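Local coordinates for protein polyprenyl synthetase (Nonlabens dokdonensis, PDB 6KD7) that probably makes geranylgeranyl pyrophosphate by prenyl transfer, as a magnesium-dependent member of the FPP/GGPP synthase family, at residues 35-40 with 86-91; 42-47 with 66-71. All coordinates share one frame; numbering follows the deposited sequence.

How the contacts relate
From the N terminus, helix 25-35 is followed by the loop that holds 35-40, the first half of contact 1. The chain then enters helix 42-54, whose first turns, 42-47, meet 66-71 of helix 58-82 in contact 2. This closes a short helical hairpin. Only after helix 58-82 does the chain reach strand 87-88, where 86-91 returns to 35-40 and closes the larger loop of contact 1. Contact 2 therefore lies wholly within that larger loop. The two sites touch through Leu35 and Glu69, and through Lys40 and Leu45. Each supplies one arginine to the pyrophosphate pocket, Arg88 from contact 1 and Arg43 from contact 2.

Contact 1 of 2, residues 35-40 with 86-91; sequences LDLGGK and DLRRGK
Leu37 packs against Arg88 and Lys91 of a small beta hairpin in this mostly helical prenyl synthase fold. A type I' turn from Arg88 to Lys91 links the two short strands, and the loop 35-40 runs beside it. The apolar part rests on Leu37. CD1 of Leu37 lies 3.7 Å from CG of Arg88, and the two side chains cross at about a right angle. The other branch, CD2 of Leu37, is 3.9 Å from CD of Lys91, whose aliphatic chain runs the opposite way alongside it. One methyl thus faces each partner.

The polar part belongs to Arg89. NE of Arg89 donates to the backbone O of Leu37 over 3.0 Å. The bond is bent, 135° at the hydrogen, and the donor stands above the carbonyl plane. Arg89 CG lies anti to the carbonyl carbon (chi1 -62°), and a bend at chi3 turns the guanidinium toward the glycines. One face of the guanidinium has the O of Gly38 and the CA of Gly39 above it, both offset toward the rim. At Gly39 a side chain would run into this group, and the backbone angles also disfavour one.

Beyond the segments, the guanidinium of Arg88 forms a salt bridge with Asp80 and touches the bound pyrophosphate. CD1 of Leu37 thus packs on the aliphatic stem of a pocket residue. Lys91 has a weak, long ion pair with Glu253 of the second subunit.

One water completes the junction. It donates to the O of Leu37 at 3.0 Å and to the O of Arg89 at 2.8 Å.

Contact 2 of 2, residues 42-47 with 66-71; sequences LRPLLT and IAVEVF. With PPV (pyrophosphate), chain B.
Arg43 meets Val68 of helix 58-82 at its CB and reaches the pyrophosphate at its tip. CB of Arg43 lies 3.7 Å from CG1 of Val68. From there CG is anti to the carbonyl carbon (chi1 -72°), and the chain runs extended through CD to NE, leading the charged end away from the other helix. At the tip, both terminal nitrogens grip one phosphate oxygen: NH1 of Arg43 donates to O21 of the pyrophosphate at 2.6 Å, and NH2 donates to the same O21 at 2.8 Å. The phosphorus P1 sits at the guanidinium edge, in its plane. An alanine here would keep the CB contact with Val68 but remove both guanidinium donors to O21, and is likely to weaken the hold on the pyrophosphate.

The segments 42-47 and 66-71 run nearly antiparallel (159°), their axes 8.0 Å apart at closest. Pro44 and Val68 make the largest contributions to the packing between them. Ring carbon CD of Pro44 is 3.3 Å from OE1 of Glu69, and CG of Pro44 is 3.8 Å from CB of Glu69. Glu69 bends at chi2 (72°), which brings its carboxylate back beside the proline ring. Its OE2 is held by a salt bridge to Arg41. Further along, OG1 of Thr47 lies 3.9 Å from CG2 of Val68, and this hydroxyl is hydrogen-bonded to the O of Ala176.

The pair is buried within the helical bundle. Phe11 of helix 4-18 packs on Pro44 and Glu69, while helix 158-183 covers Arg43 with Leu172 and Val68 with Met179.

Contact 1 of 2, residues 35-40 with 86-91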
ATOM      1  N   LEU A  35     -14.141 -11.411 -27.463  1.00 27.05           N
ATOM      2  CA  LEU A  35     -14.604 -11.481 -28.882  1.00 29.96           C
ATOM      3  C   LEU A  35     -16.036 -10.975 -29.007  1.00 34.18           C
ATOM      4  O   LEU A  35     -16.430 -10.741 -30.115  1.00 33.86           O
ATOM      5  CB  LEU A  35     -14.491 -12.911 -29.399  1.00 29.37           C
ATOM      6  CG  LEU A  35     -13.053 -13.406 -29.544  1.00 30.44           C
ATOM      7  CD1 LEU A  35     -13.045 -14.870 -29.925  1.00 29.79           C
ATOM      8  CD2 LEU A  35     -12.291 -12.551 -30.558  1.00 29.10           C
ATOM      9  N   ASP A  36     -16.747 -10.784 -27.900  1.00 34.80           N
ATOM     10  CA  ASP A  36     -18.148 -10.337 -27.895  1.00 37.14           C
ATOM     11  C   ASP A  36     -18.262  -8.859 -27.524  1.00 37.69           C
ATOM     12  O   ASP A  36     -19.339  -8.478 -27.135  1.00 44.06           O
ATOM     13  CB  ASP A  36     -18.939 -11.192 -26.912  1.00 41.65           C
ATOM     14  CG  ASP A  36     -20.441 -11.070 -27.097  1.00 47.20           C
ATOM     15  OD1 ASP A  36     -20.876 -10.735 -28.201  1.00 48.16           O
ATOM     16  OD2 ASP A  36     -21.151 -11.297 -26.124  1.00 62.96           O
ATOM     17  N   LEU A  37     -17.232  -8.045 -27.660  1.00 35.00           N
ATOM     18  CA  LEU A  37     -17.339  -6.620 -27.272  1.00 35.85           C
ATOM     19  C   LEU A  37     -17.765  -5.788 -28.479  1.00 45.13           C
ATOM     20  O   LEU A  37     -17.894  -4.575 -28.328  1.00 36.05           O
ATOM     21  CB  LEU A  37     -16.021  -6.111 -26.704  1.00 34.81           C
ATOM     22  CG  LEU A  37     -15.546  -6.801 -25.417  1.00 37.05           C
ATOM     23  CD1 LEU A  37     -14.316  -6.109 -24.855  1.00 33.13           C
ATOM     24  CD2 LEU A  37     -16.622  -6.861 -24.353  1.00 36.69           C
ATOM     25  N   GLY A  38     -17.952  -6.404 -29.647  1.00 48.89           N
ATOM     26  CA  GLY A  38     -18.536  -5.703 -30.806  1.00 45.65           C
ATOM     27  C   GLY A  38     -17.609  -4.731 -31.521  1.00 40.98           C
ATOM     28  O   GLY A  38     -16.380  -4.868 -31.455  1.00 42.18           O
ATOM     29  N   GLY A  39     -18.211  -3.822 -32.284  1.00 46.85           N
ATOM     30  CA  GLY A  39     -17.516  -2.895 -33.197  1.00 48.78           C
ATOM     31  C   GLY A  39     -17.445  -3.368 -34.656  1.00 48.88           C
ATOM     32  O   GLY A  39     -18.172  -4.306 -35.066  1.00 45.77           O
ATOM     33  N   LYS A  40     -16.546  -2.734 -35.408  1.00 48.66           N
ATOM     34  CA  LYS A  40     -16.521  -2.745 -36.888  1.00 57.15           C
ATOM     35  C   LYS A  40     -15.812  -3.998 -37.414  1.00 42.87           C
ATOM     36  O   LYS A  40     -16.152  -4.348 -38.520  1.00 41.91           O
ATOM     37  CB  LYS A  40     -15.904  -1.449 -37.432  1.00 66.46           C
ATOM     38  CG  LYS A  40     -16.904  -0.302 -37.660  1.00 72.65           C
ATOM     39  CD  LYS A  40     -16.293   1.030 -38.147  1.00 83.97           C
ATOM     40  CE  LYS A  40     -15.088   0.885 -39.073  1.00 99.88           C
ATOM     41  NZ  LYS A  40     -13.786   0.804 -38.350  1.00 99.63           N
ATOM     42  N   ASP A  86      -8.996   0.045 -17.565  1.00 26.56           N
ATOM     43  CA  ASP A  86     -10.114  -0.486 -16.749  1.00 28.04           C
ATOM     44  C   ASP A  86     -11.279  -0.915 -17.631  1.00 25.78           C
ATOM     45  O   ASP A  86     -11.973  -1.873 -17.287  1.00 26.96           O
ATOM     46  CB  ASP A  86     -10.543   0.551 -15.721  1.00 31.23           C
ATOM     47  CG  ASP A  86      -9.519   0.781 -14.610  1.00 37.02           C
ATOM     48  OD1 ASP A  86      -8.601  -0.098 -14.342  1.00 37.16           O
ATOM     49  OD2 ASP A  86      -9.621   1.845 -14.041  1.00 40.31           O
ATOM     50  N   LEU A  87     -11.494  -0.230 -18.731  1.00 23.87           N
ATOM     51  CA  LEU A  87     -12.651  -0.497 -19.605  1.00 28.50           C
ATOM     52  C   LEU A  87     -12.171  -0.654 -21.058  1.00 27.55           C
ATOM     53  O   LEU A  87     -11.188  -0.020 -21.446  1.00 24.86           O
ATOM     54  CB  LEU A  87     -13.616   0.697 -19.527  1.00 28.77           C
ATOM     55  CG  LEU A  87     -14.417   0.888 -18.240  1.00 29.10           C
ATOM     56  CD1 LEU A  87     -15.442   2.000 -18.438  1.00 33.04           C
ATOM     57  CD2 LEU A  87     -15.130  -0.353 -17.768  1.00 27.33           C
ATOM     58  N   ARG A  88     -12.892  -1.477 -21.809  1.00 28.07           N
ATOM     59  CA  ARG A  88     -12.740  -1.621 -23.273  1.00 28.27           C
ATOM     60  C   ARG A  88     -14.159  -1.619 -23.842  1.00 25.40           C
ATOM     61  O   ARG A  88     -14.929  -2.458 -23.422  1.00 26.75           O
ATOM     62  CB  ARG A  88     -11.985  -2.900 -23.637  1.00 30.75           C
ATOM     63  CG  ARG A  88     -12.005  -3.219 -25.125  1.00 31.62           C
ATOM     64  CD  ARG A  88     -10.866  -4.122 -25.550  1.00 30.63           C
ATOM     65  NE  ARG A  88      -9.582  -3.500 -25.328  1.00 26.19           N
ATOM     66  CZ  ARG A  88      -9.025  -2.657 -26.168  1.00 28.27           C
ATOM     67  NH1 ARG A  88      -9.646  -2.348 -27.285  1.00 32.06           N
ATOM     68  NH2 ARG A  88      -7.851  -2.129 -25.897  1.00 28.12           N
ATOM     69  N   ARG A  89     -14.474  -0.693 -24.732  1.00 29.83           N
ATOM     70  CA  ARG A  89     -15.811  -0.678 -25.377  1.00 32.67           C
ATOM     71  C   ARG A  89     -16.936  -0.671 -24.333  1.00 31.76           C
ATOM     72  O   ARG A  89     -17.904  -1.385 -24.514  1.00 30.31           O
ATOM     73  CB  ARG A  89     -15.920  -1.792 -26.417  1.00 36.71           C
ATOM     74  CG  ARG A  89     -14.920  -1.641 -27.551  1.00 42.43           C
ATOM     75  CD  ARG A  89     -15.252  -2.491 -28.751  1.00 52.37           C
ATOM     76  NE  ARG A  89     -16.532  -2.099 -29.302  1.00 61.16           N
ATOM     77  CZ  ARG A  89     -16.685  -1.201 -30.258  1.00 64.07           C
ATOM     78  NH1 ARG A  89     -15.627  -0.603 -30.776  1.00 58.04           N
ATOM     79  NH2 ARG A  89     -17.894  -0.904 -30.685  1.00 59.60           N
ATOM     80  N   GLY A  90     -16.745   0.075 -23.253  1.00 30.79           N
ATOM     81  CA  GLY A  90     -17.769   0.311 -22.238  1.00 32.49           C
ATOM     82  C   GLY A  90     -17.896  -0.828 -21.265  1.00 34.39           C
ATOM     83  O   GLY A  90     -18.823  -0.758 -20.442  1.00 32.78           O
ATOM     84  N   LYS A  91     -17.029  -1.840 -21.350  1.00 29.13           N
ATOM     85  CA  LYS A  91     -17.115  -3.028 -20.470  1.00 28.64           C
ATOM     86  C   LYS A  91     -15.775  -3.222 -19.761  1.00 26.51           C
ATOM     87  O   LYS A  91     -14.756  -2.646 -20.207  1.00 25.68           O
ATOM     88  CB  LYS A  91     -17.524  -4.274 -21.235  1.00 36.05           C
ATOM     89  CG  LYS A  91     -18.913  -4.219 -21.848  1.00 41.86           C
ATOM     90  CD  LYS A  91     -19.524  -5.616 -22.015  1.00 50.69           C
ATOM     91  CE  LYS A  91     -20.997  -5.564 -22.358  1.00 62.83           C
ATOM     92  NZ  LYS A  91     -21.306  -4.324 -23.114  1.00 64.38           N
TER
HETATM   93  O   HOH W   1     -19.027  -3.656 -25.709  1.00 39.13           O

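Contact 2 of 2, residues 42-47 with 66-71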
ATOM      1  N   LEU A  42     -12.944  -4.337 -38.575  1.00 31.64           N
ATOM      2  CA  LEU A  42     -12.222  -3.873 -39.779  1.00 34.19           C
ATOM      3  C   LEU A  42     -11.220  -4.940 -40.218  1.00 35.22           C
ATOM      4  O   LEU A  42     -11.129  -5.224 -41.432  1.00 33.86           O
ATOM      5  CB  LEU A  42     -11.510  -2.561 -39.432  1.00 40.53           C
ATOM      6  CG  LEU A  42     -10.346  -2.111 -40.320  1.00 50.80           C
ATOM      7  CD1 LEU A  42     -10.883  -1.406 -41.557  1.00 58.67           C
ATOM      8  CD2 LEU A  42      -9.366  -1.170 -39.586  1.00 52.77           C
ATOM      9  N   ARG A  43     -10.385  -5.444 -39.314  1.00 34.02           N
ATOM     10  CA  ARG A  43      -9.197  -6.230 -39.754  1.00 32.12           C
ATOM     11  C   ARG A  43      -9.634  -7.529 -40.422  1.00 28.61           C
ATOM     12  O   ARG A  43      -9.286  -7.800 -41.556  1.00 26.69           O
ATOM     13  CB  ARG A  43      -8.250  -6.377 -38.567  1.00 36.70           C
ATOM     14  CG  ARG A  43      -7.545  -5.071 -38.224  1.00 35.70           C
ATOM     15  CD  ARG A  43      -6.832  -5.219 -36.902  1.00 36.17           C
ATOM     16  NE  ARG A  43      -6.255  -3.948 -36.539  1.00 31.51           N
ATOM     17  CZ  ARG A  43      -6.983  -2.988 -36.059  1.00 35.30           C
ATOM     18  NH1 ARG A  43      -6.436  -1.855 -35.730  1.00 34.08           N
ATOM     19  NH2 ARG A  43      -8.271  -3.161 -35.873  1.00 37.58           N
ATOM     20  N   PRO A  44     -10.475  -8.368 -39.805  1.00 28.85           N
ATOM     21  CA  PRO A  44     -10.899  -9.590 -40.469  1.00 30.73           C
ATOM     22  C   PRO A  44     -11.607  -9.318 -41.810  1.00 33.06           C
ATOM     23  O   PRO A  44     -11.417 -10.063 -42.706  1.00 31.54           O
ATOM     24  CB  PRO A  44     -11.826 -10.261 -39.453  1.00 31.18           C
ATOM     25  CG  PRO A  44     -12.144  -9.194 -38.443  1.00 29.25           C
ATOM     26  CD  PRO A  44     -10.980  -8.235 -38.459  1.00 27.77           C
ATOM     27  N   LEU A  45     -12.386  -8.245 -41.902  1.00 29.99           N
ATOM     28  CA  LEU A  45     -13.155  -7.909 -43.123  1.00 28.84           C
ATOM     29  C   LEU A  45     -12.196  -7.501 -44.219  1.00 26.23           C
ATOM     30  O   LEU A  45     -12.530  -7.758 -45.331  1.00 28.64           O
ATOM     31  CB  LEU A  45     -14.190  -6.808 -42.858  1.00 31.36           C
ATOM     32  CG  LEU A  45     -15.256  -7.174 -41.823  1.00 36.13           C
ATOM     33  CD1 LEU A  45     -16.368  -6.165 -41.803  1.00 39.03           C
ATOM     34  CD2 LEU A  45     -15.824  -8.557 -42.050  1.00 43.36           C
ATOM     35  N   LEU A  46     -11.033  -6.944 -43.929  1.00 23.81           N
ATOM     36  CA  LEU A  46     -10.026  -6.673 -44.985  1.00 28.09           C
ATOM     37  C   LEU A  46      -9.606  -8.005 -45.654  1.00 31.64           C
ATOM     38  O   LEU A  46      -9.415  -8.004 -46.892  1.00 29.52           O
ATOM     39  CB  LEU A  46      -8.816  -5.942 -44.404  1.00 30.52           C
ATOM     40  CG  LEU A  46      -9.047  -4.484 -43.996  1.00 34.36           C
ATOM     41  CD1 LEU A  46      -7.857  -3.935 -43.224  1.00 35.35           C
ATOM     42  CD2 LEU A  46      -9.338  -3.607 -45.192  1.00 37.39           C
ATOM     43  N   THR A  47      -9.447  -9.076 -44.870  1.00 29.91           N
ATOM     44  CA  THR A  47      -9.025 -10.418 -45.327  1.00 29.17           C
ATOM     45  C   THR A  47     -10.089 -10.924 -46.322  1.00 33.07           C
ATOM     46  O   THR A  47      -9.690 -11.254 -47.476  1.00 30.27           O
ATOM     47  CB  THR A  47      -8.749 -11.347 -44.133  1.00 28.40           C
ATOM     48  OG1 THR A  47      -7.629 -10.822 -43.405  1.00 27.57           O
ATOM     49  CG2 THR A  47      -8.452 -12.757 -44.594  1.00 29.82           C
ATOM     50  N   ILE A  66     -10.694 -15.016 -39.232  1.00 23.28           N
ATOM     51  CA  ILE A  66     -10.904 -15.257 -37.795  1.00 26.05           C
ATOM     52  C   ILE A  66      -9.545 -15.267 -37.077  1.00 30.71           C
ATOM     53  O   ILE A  66      -9.480 -14.662 -35.987  1.00 26.48           O
ATOM     54  CB  ILE A  66     -11.691 -16.537 -37.597  1.00 26.19           C
ATOM     55  CG1 ILE A  66     -13.090 -16.361 -38.189  1.00 29.22           C
ATOM     56  CG2 ILE A  66     -11.728 -16.920 -36.114  1.00 27.68           C
ATOM     57  CD1 ILE A  66     -13.933 -17.629 -38.147  1.00 31.43           C
ATOM     58  N   ALA A  67      -8.477 -15.818 -37.672  1.00 27.27           N
ATOM     59  CA  ALA A  67      -7.129 -15.784 -37.053  1.00 27.68           C
ATOM     60  C   ALA A  67      -6.744 -14.322 -36.795  1.00 25.56           C
ATOM     61  O   ALA A  67      -6.163 -13.994 -35.744  1.00 22.57           O
ATOM     62  CB  ALA A  67      -6.072 -16.427 -37.927  1.00 25.82           C
ATOM     63  N   VAL A  68      -6.940 -13.495 -37.799  1.00 23.30           N
ATOM     64  CA  VAL A  68      -6.582 -12.070 -37.717  1.00 26.27           C
ATOM     65  C   VAL A  68      -7.293 -11.437 -36.503  1.00 26.72           C
ATOM     66  O   VAL A  68      -6.640 -10.721 -35.758  1.00 26.75           O
ATOM     67  CB  VAL A  68      -6.906 -11.374 -39.036  1.00 26.99           C
ATOM     68  CG1 VAL A  68      -7.035  -9.878 -38.884  1.00 29.42           C
ATOM     69  CG2 VAL A  68      -5.842 -11.697 -40.047  1.00 31.04           C
ATOM     70  N   GLU A  69      -8.582 -11.672 -36.344  1.00 27.43           N
ATOM     71  CA  GLU A  69      -9.389 -11.066 -35.274  1.00 28.60           C
ATOM     72  C   GLU A  69      -8.929 -11.661 -33.937  1.00 27.25           C
ATOM     73  O   GLU A  69      -8.898 -10.913 -32.949  1.00 24.88           O
ATOM     74  CB  GLU A  69     -10.880 -11.312 -35.512  1.00 26.16           C
ATOM     75  CG  GLU A  69     -11.818 -10.770 -34.418  1.00 30.19           C
ATOM     76  CD  GLU A  69     -11.942  -9.250 -34.420  1.00 29.63           C
ATOM     77  OE1 GLU A  69     -11.241  -8.562 -35.197  1.00 30.13           O
ATOM     78  OE2 GLU A  69     -12.745  -8.768 -33.635  1.00 39.82           O
ATOM     79  N   VAL A  70      -8.677 -12.965 -33.882  1.00 23.37           N
ATOM     80  CA  VAL A  70      -8.245 -13.585 -32.609  1.00 23.16           C
ATOM     81  C   VAL A  70      -6.897 -12.974 -32.233  1.00 26.61           C
ATOM     82  O   VAL A  70      -6.742 -12.551 -31.081  1.00 24.38           O
ATOM     83  CB  VAL A  70      -8.216 -15.097 -32.703  1.00 24.32           C
ATOM     84  CG1 VAL A  70      -7.565 -15.719 -31.489  1.00 25.75           C
ATOM     85  CG2 VAL A  70      -9.638 -15.619 -32.860  1.00 26.52           C
ATOM     86  N   PHE A  71      -6.023 -12.793 -33.212  1.00 25.45           N
ATOM     87  CA  PHE A  71      -4.688 -12.216 -32.993  1.00 24.47           C
ATOM     88  C   PHE A  71      -4.856 -10.813 -32.445  1.00 25.19           C
ATOM     89  O   PHE A  71      -4.254 -10.503 -31.403  1.00 24.32           O
ATOM     90  CB  PHE A  71      -3.817 -12.182 -34.252  1.00 21.94           C
ATOM     91  CG  PHE A  71      -2.546 -11.430 -34.026  1.00 20.33           C
ATOM     92  CD1 PHE A  71      -1.518 -11.991 -33.289  1.00 22.53           C
ATOM     93  CD2 PHE A  71      -2.406 -10.144 -34.461  1.00 19.67           C
ATOM     94  CE1 PHE A  71      -0.366 -11.267 -33.008  1.00 19.84           C
ATOM     95  CE2 PHE A  71      -1.257  -9.417 -34.184  1.00 19.95           C
ATOM     96  CZ  PHE A  71      -0.243  -9.980 -33.457  1.00 21.33           C
TER
HETATM   97  O11 PPV B 401      -9.444   0.714 -32.905  1.00 86.48           O
HETATM   98  P1  PPV B 401      -9.721  -0.393 -33.863  1.00 85.21           P
HETATM   99  O21 PPV B 401      -8.554  -0.668 -34.731  1.00 74.39           O
HETATM  100  O31 PPV B 401     -10.960  -0.144 -34.654  1.00 77.65           O
HETATM  101  OPP PPV B 401      -9.948  -1.772 -32.995  1.00 89.00           O
HETATM  102  P2  PPV B 401     -11.130  -2.499 -32.136  1.00 86.84           P
HETATM  103  O12 PPV B 401     -11.204  -1.795 -30.832  1.00113.34           O
HETATM  104  O22 PPV B 401     -12.389  -2.323 -32.933  1.00 84.96           O
HETATM  105  O32 PPV B 401     -10.779  -3.937 -31.972  1.00 74.13           O